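N-acetylgalactosaminyltransferase 7 (Homo sapiens, PDB 6IWR) is a two-domain member of the polypeptide GalNAc-transferase family, pairing a GT-A glycosyltransferase domain with a ricin-type beta-trefoil lectin domain. Local coordinates at residues A[142-151]-A[249-259]. Sequence-based numbering, arbitrary orientation.
Sequences YDENLLTSSV and NWYAPLVAPIS
The phenol oxygen of Y251 is gripped twice by the chain segment running into strand 149-155: its OH donates to the backbone O of L147 at 2.7 Å and accepts a hydrogen bond from OG of S149 at 2.8 Å. L147 O lies at the edge of the Y251 ring, in its plane, and the donor stands only 19° out of the carbonyl plane. With CG anti to the backbone N (chi1 -173°), the Y251 ring reaches across to L147 and S149, and CG2 of V255, one turn on, lies over one face, toward the rim. CG1 of the same valine packs on CB of L147, 3.9 Å away. Near the other end of the helical segment, OG of S259 donates to O of V255 at 2.6 Å and takes a weak but fairly straight bond from N of L147 (3.4 Å, 164°). V255 O also accepts from N of S259, the two donors approaching from opposite faces of its plane. L147 CD2 lies against S259, 3.5 Å from its OG, while L146 pushes CD2 onto the backbone of A256, 3.7 Å from CA. At the start of segment 142-151, the Y142 ring takes CB of A252 over one face in a CH-pi contact, 3.9 Å from the centroid; A256 CB meets the ring edge, and Y142 OH rests against CB and CG of P253. S149 is held within the parallel part of the sheet by backbone bonds to Y178 and A180, and I258 and L254 pack on strand 332-335, so helix 251-260 packs against the central mixed sheet of the GT-A domain. Side-chain hydroxyls thus engage both backbone polar groups of L147, its O firmly through Y251 and its N only weakly through S259, and alanine and proline surfaces let the Y142 ring lie close to the helix.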
# COMPACT_ATOMS: atom_id res chain seq x y z
N TYR A 142 14.62 -15.25 43.22
CA TYR A 142 13.83 -16.41 42.80
C TYR A 142 14.42 -17.69 43.37
O TYR A 142 15.64 -17.86 43.45
CB TYR A 142 13.78 -16.53 41.26
CG TYR A 142 13.27 -15.33 40.50
CD1 TYR A 142 14.12 -14.28 40.14
CD2 TYR A 142 11.94 -15.25 40.09
CE1 TYR A 142 13.64 -13.18 39.42
CE2 TYR A 142 11.45 -14.16 39.36
CZ TYR A 142 12.31 -13.13 39.04
OH TYR A 142 11.82 -12.06 38.32
N ASP A 143 13.54 -18.63 43.69
CA ASP A 143 13.86 -19.81 44.47
C ASP A 143 14.86 -20.81 43.90
O ASP A 143 15.42 -21.55 44.67
CB ASP A 143 12.60 -20.53 44.92
CG ASP A 143 12.32 -20.35 46.39
OD1 ASP A 143 13.06 -19.63 47.05
OD2 ASP A 143 11.35 -20.94 46.87
N GLU A 144 15.04 -20.90 42.58
CA GLU A 144 16.00 -21.84 41.97
C GLU A 144 15.42 -23.20 41.77
O GLU A 144 16.00 -24.06 41.17
CB GLU A 144 17.29 -22.02 42.78
CG GLU A 144 18.15 -20.80 42.92
CD GLU A 144 18.52 -20.50 44.34
OE1 GLU A 144 17.82 -20.93 45.25
OE2 GLU A 144 19.52 -19.80 44.55
N ASN A 145 14.20 -23.33 42.23
CA ASN A 145 13.45 -24.53 42.37
C ASN A 145 12.55 -24.70 41.15
O ASN A 145 11.59 -25.44 41.16
CB ASN A 145 12.65 -24.33 43.64
CG ASN A 145 11.96 -25.56 44.09
OD1 ASN A 145 12.44 -26.65 43.87
ND2 ASN A 145 10.85 -25.39 44.73
N LEU A 146 12.88 -23.97 40.09
CA LEU A 146 12.09 -23.84 38.89
C LEU A 146 11.99 -25.09 38.05
O LEU A 146 12.83 -25.96 38.11
CB LEU A 146 12.69 -22.75 38.03
CG LEU A 146 12.93 -21.39 38.66
CD1 LEU A 146 14.13 -20.71 38.03
CD2 LEU A 146 11.69 -20.54 38.52
N LEU A 147 10.93 -25.16 37.26
CA LEU A 147 10.73 -26.22 36.30
C LEU A 147 11.73 -26.11 35.17
O LEU A 147 12.15 -25.03 34.81
CB LEU A 147 9.34 -26.11 35.69
CG LEU A 147 8.08 -26.78 36.23
CD1 LEU A 147 8.31 -27.60 37.47
CD2 LEU A 147 6.98 -25.77 36.47
N THR A 148 12.11 -27.24 34.58
CA THR A 148 12.91 -27.23 33.36
C THR A 148 12.04 -26.90 32.14
O THR A 148 10.81 -26.92 32.22
CB THR A 148 13.58 -28.58 33.17
OG1 THR A 148 12.57 -29.57 32.96
CG2 THR A 148 14.42 -28.94 34.40
N SER A 149 12.66 -26.62 31.00
CA SER A 149 11.87 -26.28 29.82
C SER A 149 12.46 -26.85 28.54
O SER A 149 13.68 -26.91 28.35
CB SER A 149 11.74 -24.75 29.65
OG SER A 149 11.00 -24.19 30.73
N SER A 150 11.56 -27.25 27.64
CA SER A 150 11.90 -27.43 26.23
C SER A 150 11.49 -26.16 25.49
O SER A 150 10.31 -25.79 25.53
CB SER A 150 11.17 -28.65 25.66
OG SER A 150 11.53 -29.85 26.36
N VAL A 151 12.43 -25.46 24.87
CA VAL A 151 12.01 -24.37 23.99
C VAL A 151 11.82 -24.95 22.59
O VAL A 151 12.70 -25.67 22.08
CB VAL A 151 12.99 -23.17 23.99
CG1 VAL A 151 13.61 -22.91 25.36
CG2 VAL A 151 14.06 -23.26 22.92
N ASN A 249 18.11 -12.59 31.83
CA ASN A 249 17.25 -13.10 32.89
C ASN A 249 15.79 -13.11 32.47
O ASN A 249 14.92 -12.56 33.16
CB ASN A 249 17.44 -12.33 34.19
CG ASN A 249 16.73 -12.99 35.34
OD1 ASN A 249 16.49 -14.19 35.30
ND2 ASN A 249 16.39 -12.22 36.36
N TRP A 250 15.52 -13.73 31.31
CA TRP A 250 14.15 -13.91 30.84
C TRP A 250 13.50 -15.13 31.43
O TRP A 250 12.27 -15.22 31.44
CB TRP A 250 14.08 -14.05 29.31
CG TRP A 250 14.71 -15.31 28.80
CD1 TRP A 250 16.05 -15.60 28.80
CD2 TRP A 250 14.05 -16.46 28.22
NE1 TRP A 250 16.27 -16.84 28.23
CE2 TRP A 250 15.07 -17.40 27.88
CE3 TRP A 250 12.71 -16.78 27.94
CZ2 TRP A 250 14.79 -18.63 27.29
CZ3 TRP A 250 12.43 -18.03 27.35
CH2 TRP A 250 13.47 -18.93 27.03
N TYR A 251 14.30 -16.07 31.92
CA TYR A 251 13.81 -17.40 32.22
C TYR A 251 13.12 -17.47 33.57
O TYR A 251 12.01 -18.01 33.68
CB TYR A 251 14.96 -18.40 32.14
CG TYR A 251 14.47 -19.81 32.27
CD1 TYR A 251 14.06 -20.52 31.15
CD2 TYR A 251 14.37 -20.44 33.52
CE1 TYR A 251 13.57 -21.82 31.26
CE2 TYR A 251 13.89 -21.73 33.65
CZ TYR A 251 13.48 -22.41 32.51
OH TYR A 251 13.01 -23.70 32.59
N ALA A 252 13.75 -16.97 34.62
CA ALA A 252 13.18 -17.12 35.96
C ALA A 252 11.85 -16.39 36.10
O ALA A 252 10.86 -17.01 36.51
CB ALA A 252 14.20 -16.65 37.01
N PRO A 253 11.75 -15.11 35.78
CA PRO A 253 10.43 -14.44 35.77
C PRO A 253 9.37 -15.22 34.99
O PRO A 253 8.22 -15.30 35.44
CB PRO A 253 10.72 -13.08 35.10
CG PRO A 253 12.23 -13.04 34.86
CD PRO A 253 12.78 -14.39 35.01
N LEU A 254 9.73 -15.80 33.84
CA LEU A 254 8.72 -16.45 33.00
C LEU A 254 8.27 -17.79 33.57
O LEU A 254 7.09 -18.14 33.49
CB LEU A 254 9.28 -16.64 31.59
CG LEU A 254 8.31 -17.15 30.52
CD1 LEU A 254 7.47 -16.04 29.98
CD2 LEU A 254 9.08 -17.77 29.41
N VAL A 255 9.19 -18.57 34.14
CA VAL A 255 8.80 -19.88 34.65
C VAL A 255 8.49 -19.90 36.15
O VAL A 255 7.99 -20.92 36.66
CB VAL A 255 9.91 -20.89 34.31
CG1 VAL A 255 9.51 -22.28 34.76
CG2 VAL A 255 10.15 -20.87 32.82
N ALA A 256 8.75 -18.83 36.87
CA ALA A 256 8.38 -18.85 38.29
C ALA A 256 6.88 -19.02 38.47
O ALA A 256 6.46 -19.92 39.22
CB ALA A 256 8.89 -17.58 38.98
N PRO A 257 6.01 -18.25 37.82
CA PRO A 257 4.58 -18.42 38.10
C PRO A 257 4.07 -19.82 37.79
O PRO A 257 3.29 -20.37 38.58
CB PRO A 257 3.91 -17.34 37.23
CG PRO A 257 5.01 -16.63 36.50
CD PRO A 257 6.33 -17.10 36.97
N ILE A 258 4.53 -20.44 36.69
CA ILE A 258 4.10 -21.80 36.37
C ILE A 258 4.57 -22.79 37.43
O ILE A 258 3.92 -23.81 37.68
CB ILE A 258 4.62 -22.22 34.98
CG1 ILE A 258 4.32 -21.12 33.95
CG2 ILE A 258 4.01 -23.55 34.56
CD1 ILE A 258 4.98 -21.34 32.65
N SER A 259 5.70 -22.50 38.07
CA SER A 259 6.21 -23.39 39.11
C SER A 259 5.39 -23.30 40.40
O SER A 259 5.28 -24.29 41.12
CB SER A 259 7.68 -23.09 39.37
OG SER A 259 8.42 -23.05 38.14